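Local coordinates for vibralactone Cyclase (Boreostereum vibrans, PDB 6KD0), which catalyses the cyclization that forms the fused bicyclic beta-lactone of vibralactone, using an alpha/beta-hydrolase fold, at residues P33-R38 / V242-E247; A37-W42 / T137-S142; A249-A252 / S258-P261. One frame throughout, in Å; residues are numbered along the deposited sequence.

Interaction 1: residues P33-R38 / V242-E247; sequences PPLEAR and VYWFNE
Trp244 carries the apolar part of this contact, reaching out from helix 239-249 to lay the benzo end of its indole against the first turn of helix 35-54. With CG anti to the backbone N (chi1 -177°), the ring is carried out toward helix 35-54, its CE3 over the Phe245 ring, and can span backbones whose closest pair, Leu35 and Phe245, keeps CA atoms 9.9 Å apart. Leu35 comes at the indole edge, close to its plane, and its CB lies 3.9 Å from Trp244 CH2. Leucine suits the place: CB meets CH2, with CD1 more loosely beside it.

The aliphatic and polar parts of Arg38 make the other half. Its CD rests 3.6 Å from Trp244 CZ3, and NE comes equally near that carbon, while CE3 of the indole lies over one face of the guanidinium. The two planes are inclined by 45°, so this is an oblique meeting and not a parallel stack.

Hydrogen bonding and charge fix the arginine. NE donates to Pro33 O at 2.8 Å, approaching from above the carbonyl plane; this ties the side chain back to the turn that leads into the helix, where Pro34 holds the N-cap position. Beyond the two segments, NH1 forms a salt bridge with Glu241, and Phe32 meets Arg38 in a cation-pi contact and Trp244 edge to face.

Arginine thus serves two chemistries at once: its CD packs against the indole, while its charged end, held by a carbonyl and a carboxylate, probably resists turning away from the ring.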
loop_
_atom_site.group_PDB
_atom_site.type_symbol
_atom_site.label_atom_id
_atom_site.label_comp_id
_atom_site.label_asym_id
_atom_site.label_seq_id
_atom_site.Cartn_x
_atom_site.Cartn_y
_atom_site.Cartn_z
ATOM N N PRO A 33 17.227 11.049 -11.894
ATOM C CA PRO A 33 17.786 11.319 -10.570
ATOM C C PRO A 33 18.255 10.041 -9.898
ATOM O O PRO A 33 17.584 9.002 -9.993
ATOM C CB PRO A 33 16.606 11.939 -9.804
ATOM C CG PRO A 33 15.686 12.439 -10.853
ATOM C CD PRO A 33 15.845 11.545 -12.037
ATOM N N PRO A 34 19.392 10.084 -9.206
ATOM C CA PRO A 34 19.903 8.896 -8.510
ATOM C C PRO A 34 19.092 8.615 -7.250
ATOM O O PRO A 34 18.303 9.443 -6.794
ATOM C CB PRO A 34 21.344 9.278 -8.162
ATOM C CG PRO A 34 21.306 10.785 -8.036
ATOM C CD PRO A 34 20.230 11.277 -8.974
ATOM N N LEU A 35 19.306 7.417 -6.688
ATOM C CA LEU A 35 18.509 6.979 -5.543
ATOM C C LEU A 35 18.572 7.972 -4.386
ATOM O O LEU A 35 17.546 8.273 -3.754
ATOM C CB LEU A 35 18.968 5.595 -5.070
ATOM C CG LEU A 35 18.137 5.018 -3.922
ATOM C CD1 LEU A 35 16.630 5.079 -4.209
ATOM C CD2 LEU A 35 18.569 3.606 -3.659
ATOM N N GLU A 36 19.765 8.504 -4.096
ATOM C CA GLU A 36 19.885 9.427 -2.969
ATOM C C GLU A 36 19.053 10.681 -3.186
ATOM O O GLU A 36 18.459 11.197 -2.235
ATOM C CB GLU A 36 21.342 9.799 -2.709
ATOM C CG GLU A 36 22.006 10.589 -3.813
ATOM C CD GLU A 36 22.785 9.707 -4.782
ATOM O OE1 GLU A 36 23.679 10.259 -5.473
ATOM O OE2 GLU A 36 22.496 8.478 -4.861
ATOM N N ALA A 37 18.940 11.146 -4.435
ATOM C CA ALA A 37 18.109 12.314 -4.711
ATOM C C ALA A 37 16.627 11.991 -4.562
ATOM O O ALA A 37 15.845 12.847 -4.133
ATOM C CB ALA A 37 18.403 12.863 -6.106
ATOM N N ARG A 38 16.217 10.762 -4.887
ATOM C CA ARG A 38 14.812 10.387 -4.711
ATOM C C ARG A 38 14.447 10.259 -3.230
ATOM O O ARG A 38 13.389 10.741 -2.789
ATOM C CB ARG A 38 14.550 9.079 -5.465
ATOM C CG ARG A 38 14.664 9.223 -6.981
ATOM C CD ARG A 38 14.901 7.883 -7.688
ATOM N NE ARG A 38 15.100 8.052 -9.128
ATOM C CZ ARG A 38 14.120 8.178 -10.025
ATOM N NH1 ARG A 38 12.844 8.147 -9.649
ATOM N NH2 ARG A 38 14.424 8.328 -11.311
ATOM N N VAL A 242 10.000 1.764 -13.369
ATOM C CA VAL A 242 9.500 0.468 -12.915
ATOM C C VAL A 242 10.599 -0.588 -13.034
ATOM O O VAL A 242 10.899 -1.330 -12.077
ATOM C CB VAL A 242 8.237 0.086 -13.707
ATOM C CG1 VAL A 242 7.887 -1.388 -13.490
ATOM C CG2 VAL A 242 7.068 0.990 -13.280
ATOM N N TYR A 243 11.220 -0.664 -14.215
ATOM C CA TYR A 243 12.296 -1.634 -14.427
ATOM C C TYR A 243 13.475 -1.371 -13.491
ATOM O O TYR A 243 14.119 -2.312 -12.999
ATOM C CB TYR A 243 12.751 -1.601 -15.892
ATOM C CG TYR A 243 11.898 -2.446 -16.810
ATOM C CD1 TYR A 243 10.528 -2.245 -16.890
ATOM C CD2 TYR A 243 12.461 -3.457 -17.585
ATOM C CE1 TYR A 243 9.727 -3.021 -17.727
ATOM C CE2 TYR A 243 11.682 -4.237 -18.424
ATOM C CZ TYR A 243 10.316 -4.012 -18.494
ATOM O OH TYR A 243 9.525 -4.783 -19.318
ATOM N N TRP A 244 13.774 -0.097 -13.225
ATOM C CA TRP A 244 14.897 0.204 -12.338
ATOM C C TRP A 244 14.613 -0.261 -10.908
ATOM O O TRP A 244 15.491 -0.824 -10.247
ATOM C CB TRP A 244 15.215 1.703 -12.402
ATOM C CG TRP A 244 16.393 2.163 -11.585
ATOM C CD1 TRP A 244 17.715 1.874 -11.795
ATOM C CD2 TRP A 244 16.349 3.044 -10.461
ATOM N NE1 TRP A 244 18.493 2.512 -10.850
ATOM C CE2 TRP A 244 17.676 3.235 -10.021
ATOM C CE3 TRP A 244 15.310 3.678 -9.770
ATOM C CZ2 TRP A 244 17.993 4.044 -8.932
ATOM C CZ3 TRP A 244 15.628 4.483 -8.694
ATOM C CH2 TRP A 244 16.960 4.658 -8.285
ATOM N N PHE A 245 13.391 -0.029 -10.407
ATOM C CA PHE A 245 13.054 -0.475 -9.056
ATOM C C PHE A 245 13.075 -2.003 -8.955
ATOM O O PHE A 245 13.497 -2.564 -7.929
ATOM C CB PHE A 245 11.690 0.090 -8.623
ATOM C CG PHE A 245 11.726 1.542 -8.197
ATOM C CD1 PHE A 245 12.466 1.946 -7.095
ATOM C CD2 PHE A 245 10.988 2.498 -8.887
ATOM C CE1 PHE A 245 12.494 3.293 -6.704
ATOM C CE2 PHE A 245 11.013 3.838 -8.499
ATOM C CZ PHE A 245 11.773 4.232 -7.411
ATOM N N ASN A 246 12.609 -2.694 -10.007
ATOM C CA ASN A 246 12.712 -4.157 -10.034
ATOM C C ASN A 246 14.166 -4.599 -9.969
ATOM O O ASN A 246 14.508 -5.568 -9.276
ATOM C CB ASN A 246 12.062 -4.729 -11.306
ATOM C CG ASN A 246 10.559 -4.568 -11.319
ATOM O OD1 ASN A 246 9.914 -4.605 -10.289
ATOM N ND2 ASN A 246 9.990 -4.422 -12.510
ATOM N N GLU A 247 15.037 -3.915 -10.714
ATOM C CA GLU A 247 16.461 -4.233 -10.688
ATOM C C GLU A 247 17.084 -3.983 -9.311
ATOM O O GLU A 247 17.882 -4.792 -8.829
ATOM C CB GLU A 247 17.179 -3.410 -11.759
ATOM C CG GLU A 247 18.680 -3.648 -11.782
ATOM C CD GLU A 247 19.377 -2.851 -12.860
ATOM O OE1 GLU A 247 20.512 -3.224 -13.224
ATOM O OE2 GLU A 247 18.793 -1.855 -13.341
#

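Interaction 2: residues A37-W42 / T137-S142; sequences ARRAFW and TPESSS
Arg39 meets Glu139 in a two-pronged salt bridge, and the arginine is best followed outward from helix 35-54. Its CB points toward the loop 137-142. CG is set anti to the carbonyl carbon (chi1 -70°), and from CG to NE the chain runs extended. That length is needed, because the nearest pair of CA atoms, those of Arg39 and Thr137, is 11.7 Å apart. CB, CG and CD therefore act as a spacer, and contact with the loop is left to the guanidinium. NE has a hydrogen-bond partner outside the two segments. CZ lies opposite the carboxylate, equally far from both of its oxygens.

At the tip the two terminal nitrogens grip end-on, one oxygen each. NH1 donates to Glu139 OE2 at 3.0 Å, with an almost straight N-H...O angle of 174°, and NH2 donates to OE1 at 2.9 Å. Both oxygens are met on their syn side. The two flat groups are nearly coplanar, 21° apart, and Glu139 brings its carboxylate into position by bending at chi2. Arginine suits the place because its planar guanidinium offers two N-H groups to two oxygens, and the pair of bonds defines the rotation of both groups. NH2 also lies 2.9 Å from Thr137 O, though the angle is too poor for a hydrogen bond, and 4.0 Å from Pro138 CD. Its second bond goes instead to Ala107 O.

Pro138, which follows a cis peptide, packs on Leu35 and Leu248. The salt bridge thus spans from helix 35-54, near the start of the chain, to the loop between strand 128-132 and helix 144-158, with helix 239-249 adjoining that loop.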
loop_
_atom_site.group_PDB
_atom_site.type_symbol
_atom_site.label_atom_id
_atom_site.label_comp_id
_atom_site.label_asym_id
_atom_site.label_seq_id
_atom_site.Cartn_x
_atom_site.Cartn_y
_atom_site.Cartn_z
ATOM N N ALA A 37 18.940 11.146 -4.435
ATOM C CA ALA A 37 18.109 12.314 -4.711
ATOM C C ALA A 37 16.627 11.991 -4.562
ATOM O O ALA A 37 15.845 12.847 -4.133
ATOM C CB ALA A 37 18.403 12.863 -6.106
ATOM N N ARG A 38 16.217 10.762 -4.887
ATOM C CA ARG A 38 14.812 10.387 -4.711
ATOM C C ARG A 38 14.447 10.259 -3.230
ATOM O O ARG A 38 13.389 10.741 -2.789
ATOM C CB ARG A 38 14.550 9.079 -5.465
ATOM C CG ARG A 38 14.664 9.223 -6.981
ATOM C CD ARG A 38 14.901 7.883 -7.688
ATOM N NE ARG A 38 15.100 8.052 -9.128
ATOM C CZ ARG A 38 14.120 8.178 -10.025
ATOM N NH1 ARG A 38 12.844 8.147 -9.649
ATOM N NH2 ARG A 38 14.424 8.328 -11.311
ATOM N N ARG A 39 15.310 9.615 -2.447
ATOM C CA ARG A 39 15.109 9.571 -1.002
ATOM C C ARG A 39 15.056 10.981 -0.412
ATOM O O ARG A 39 14.172 11.299 0.402
ATOM C CB ARG A 39 16.216 8.750 -0.357
ATOM C CG ARG A 39 16.124 7.265 -0.673
ATOM C CD ARG A 39 17.351 6.459 -0.197
ATOM N NE ARG A 39 17.080 5.023 -0.256
ATOM C CZ ARG A 39 17.991 4.056 -0.149
ATOM N NH1 ARG A 39 19.280 4.350 0.026
ATOM N NH2 ARG A 39 17.601 2.784 -0.208
ATOM N N ALA A 40 15.992 11.850 -0.828
ATOM C CA ALA A 40 16.014 13.223 -0.323
ATOM C C ALA A 40 14.776 13.990 -0.748
ATOM O O ALA A 40 14.318 14.881 -0.024
ATOM C CB ALA A 40 17.269 13.952 -0.808
ATOM N N PHE A 41 14.238 13.684 -1.936
ATOM C CA PHE A 41 13.053 14.390 -2.414
ATOM C C PHE A 41 11.850 14.058 -1.551
ATOM O O PHE A 41 11.024 14.935 -1.234
ATOM C CB PHE A 41 12.769 14.019 -3.873
ATOM C CG PHE A 41 11.563 14.728 -4.461
ATOM C CD1 PHE A 41 11.570 16.110 -4.645
ATOM C CD2 PHE A 41 10.434 14.015 -4.834
ATOM C CE1 PHE A 41 10.471 16.761 -5.179
ATOM C CE2 PHE A 41 9.327 14.668 -5.384
ATOM C CZ PHE A 41 9.346 16.037 -5.551
ATOM N N TRP A 42 11.706 12.773 -1.203
ATOM C CA TRP A 42 10.633 12.401 -0.283
ATOM C C TRP A 42 10.853 13.017 1.095
ATOM O O TRP A 42 9.903 13.494 1.726
ATOM C CB TRP A 42 10.501 10.875 -0.202
ATOM C CG TRP A 42 9.625 10.378 -1.311
ATOM C CD1 TRP A 42 9.996 10.128 -2.595
ATOM C CD2 TRP A 42 8.211 10.135 -1.239
ATOM N NE1 TRP A 42 8.898 9.733 -3.335
ATOM C CE2 TRP A 42 7.793 9.720 -2.520
ATOM C CE3 TRP A 42 7.264 10.218 -0.214
ATOM C CZ2 TRP A 42 6.467 9.383 -2.803
ATOM C CZ3 TRP A 42 5.957 9.889 -0.489
ATOM C CH2 TRP A 42 5.566 9.471 -1.779
ATOM N N THR A 137 15.472 -1.722 -0.364
ATOM C CA THR A 137 16.408 -2.027 -1.428
ATOM C C THR A 137 17.190 -0.765 -1.790
ATOM O O THR A 137 16.774 0.345 -1.466
ATOM C CB THR A 137 15.658 -2.546 -2.661
ATOM O OG1 THR A 137 14.798 -1.507 -3.153
ATOM C CG2 THR A 137 14.829 -3.791 -2.311
ATOM N N PRO A 138 18.340 -0.900 -2.474
ATOM C CA PRO A 138 19.044 -2.130 -2.840
ATOM C C PRO A 138 19.912 -2.695 -1.731
ATOM O O PRO A 138 20.450 -3.780 -1.912
ATOM C CB PRO A 138 19.913 -1.690 -4.015
ATOM C CG PRO A 138 20.253 -0.258 -3.711
ATOM C CD PRO A 138 19.010 0.302 -3.012
ATOM N N GLU A 139 20.067 -1.957 -0.629
ATOM C CA GLU A 139 20.908 -2.424 0.477
ATOM C C GLU A 139 20.480 -3.804 0.973
ATOM O O GLU A 139 21.328 -4.632 1.329
ATOM C CB GLU A 139 20.890 -1.408 1.620
ATOM C CG GLU A 139 21.598 -0.096 1.298
ATOM C CD GLU A 139 20.697 0.934 0.641
ATOM O OE1 GLU A 139 19.519 0.622 0.333
ATOM O OE2 GLU A 139 21.172 2.076 0.429
ATOM N N SER A 140 19.179 -4.070 1.016
ATOM C CA SER A 140 18.657 -5.405 1.294
ATOM C C SER A 140 17.873 -5.879 0.077
ATOM O O SER A 140 16.966 -5.177 -0.365
ATOM C CB SER A 140 17.727 -5.400 2.516
ATOM O OG SER A 140 18.397 -5.029 3.716
ATOM N N SER A 141 18.178 -7.071 -0.437
ATOM C CA SER A 141 17.456 -7.598 -1.602
ATOM C C SER A 141 16.160 -8.282 -1.186
ATOM O O SER A 141 16.056 -8.811 -0.073
ATOM C CB SER A 141 18.325 -8.606 -2.361
ATOM O OG SER A 141 19.523 -7.977 -2.760
ATOM N N SER A 142 15.184 -8.298 -2.102
ATOM C CA SER A 142 13.984 -9.110 -1.916
ATOM C C SER A 142 14.392 -10.566 -1.684
ATOM O O SER A 142 15.276 -11.068 -2.376
ATOM C CB SER A 142 13.077 -9.008 -3.151
ATOM O OG SER A 142 12.023 -9.973 -3.111
#

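Interaction 3: residues A249-A252 / S258-P261; sequences ANPA and SFSP
Between Pro251 and Phe259 the backbones come within 6.7 Å, CA to CA, and Asn250, with positive phi (48°), turns the chain just after helix 239-249. The ring of Pro251 is laid over one face of the Phe259 ring. Its CG sits 3.7 Å from the ring centroid and 14° off the normal, a CH-pi contact with CG over the centre of the face. CB and CD of the proline spread the contact, CB at 3.7 Å from Phe259 CD1 and CD at 3.9 Å from CE1 of the same ring.

Ala249 approaches differently: its CB lies 3.7 Å from Phe259 CE1, at the ring's edge and close to its plane. A methyl group fits here, where the backbone of Ala249 passes close to the ring. In Phe259 a chi1 of -177° turns the ring away from its backbone N, out from its own segment and across to Pro251.

Both segments belong to the connection that leads from helix 239-249 to strand 273-278 in the alpha/beta-hydrolase fold. Here the phenylalanine is buried, and Trp106 meets its ring with the planes at about 45°. Replacing Phe259 by a residue as small as alanine is likely to leave the Pro251 ring without the aromatic face that it covers and to open a gap beside Ala249 CB.

The flanking serines are held by polar bonds: Ser258 OG to the carboxylate of Asp256, and Ser260 OG to Pro254 O and the backbone N of His213.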
loop_
_atom_site.group_PDB
_atom_site.type_symbol
_atom_site.label_atom_id
_atom_site.label_comp_id
_atom_site.label_asym_id
_atom_site.label_seq_id
_atom_site.Cartn_x
_atom_site.Cartn_y
_atom_site.Cartn_z
ATOM N N ALA A 249 15.642 -4.195 -6.518
ATOM C CA ALA A 249 15.156 -5.185 -5.563
ATOM C C ALA A 249 15.899 -6.516 -5.698
ATOM O O ALA A 249 15.950 -7.301 -4.739
ATOM C CB ALA A 249 13.655 -5.391 -5.735
ATOM N N ASN A 250 16.437 -6.794 -6.882
ATOM C CA ASN A 250 17.354 -7.905 -7.111
ATOM C C ASN A 250 16.872 -9.238 -6.526
ATOM O O ASN A 250 17.595 -9.878 -5.758
ATOM C CB ASN A 250 18.722 -7.548 -6.548
ATOM C CG ASN A 250 19.807 -8.513 -6.986
ATOM O OD1 ASN A 250 19.829 -8.935 -8.128
ATOM N ND2 ASN A 250 20.690 -8.874 -6.072
ATOM N N PRO A 251 15.645 -9.671 -6.835
ATOM C CA PRO A 251 15.214 -10.982 -6.349
ATOM C C PRO A 251 16.042 -12.061 -7.033
ATOM O O PRO A 251 16.355 -11.957 -8.216
ATOM C CB PRO A 251 13.739 -11.053 -6.761
ATOM C CG PRO A 251 13.627 -10.144 -7.934
ATOM C CD PRO A 251 14.566 -9.002 -7.590
ATOM N N ALA A 252 16.390 -13.104 -6.281
ATOM C CA ALA A 252 17.105 -14.226 -6.881
ATOM C C ALA A 252 16.264 -14.894 -7.969
ATOM O O ALA A 252 16.809 -15.394 -8.961
ATOM C CB ALA A 252 17.499 -15.228 -5.798
ATOM N N SER A 258 7.331 -14.848 -3.607
ATOM C CA SER A 258 7.875 -13.927 -2.611
ATOM C C SER A 258 8.324 -12.608 -3.224
ATOM O O SER A 258 8.585 -11.655 -2.479
ATOM C CB SER A 258 9.033 -14.557 -1.832
ATOM O OG SER A 258 10.235 -14.638 -2.597
ATOM N N PHE A 259 8.428 -12.530 -4.555
ATOM C CA PHE A 259 8.600 -11.253 -5.240
ATOM C C PHE A 259 7.384 -10.852 -6.065
ATOM O O PHE A 259 6.968 -9.688 -6.025
ATOM C CB PHE A 259 9.845 -11.270 -6.146
ATOM C CG PHE A 259 10.101 -9.942 -6.809
ATOM C CD1 PHE A 259 10.757 -8.931 -6.128
ATOM C CD2 PHE A 259 9.635 -9.686 -8.091
ATOM C CE1 PHE A 259 10.970 -7.693 -6.725
ATOM C CE2 PHE A 259 9.833 -8.449 -8.685
ATOM C CZ PHE A 259 10.504 -7.453 -8.003
ATOM N N SER A 260 6.797 -11.795 -6.806
ATOM C CA SER A 260 5.704 -11.559 -7.745
ATOM C C SER A 260 4.442 -12.186 -7.180
ATOM O O SER A 260 4.153 -13.357 -7.472
ATOM C CB SER A 260 6.031 -12.171 -9.107
ATOM O OG SER A 260 7.167 -11.569 -9.671
ATOM N N PRO A 261 3.646 -11.457 -6.395
ATOM C CA PRO A 261 2.479 -12.083 -5.750
ATOM C C PRO A 261 1.427 -12.590 -6.723
ATOM O O PRO A 261 0.620 -13.442 -6.335
ATOM C CB PRO A 261 1.925 -10.962 -4.859
ATOM C CG PRO A 261 2.474 -9.687 -5.463
ATOM C CD PRO A 261 3.839 -10.064 -5.957
#

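In the fold
Interactions 1 and 2 both start from helix 35-54, sharing Ala37 and Arg38, and their centres lie 7 Å apart; Leu35 CD2 of the first touches Pro138 CD of the second at 3.4 Å. Interaction 1 is a surface contact mixing indole packing with a tethered arginine, interaction 2 a partly buried one resting on charge. Interaction 3 is buried, wholly apolar across its segments, and about 16 Å from the centres of both others. Helix 239-249 connects the set: it supplies Trp244 to interaction 1 and leads into 249-252, where Ala249 O probably accepts a hydrogen bond from Ser142 N of the interaction 2 loop.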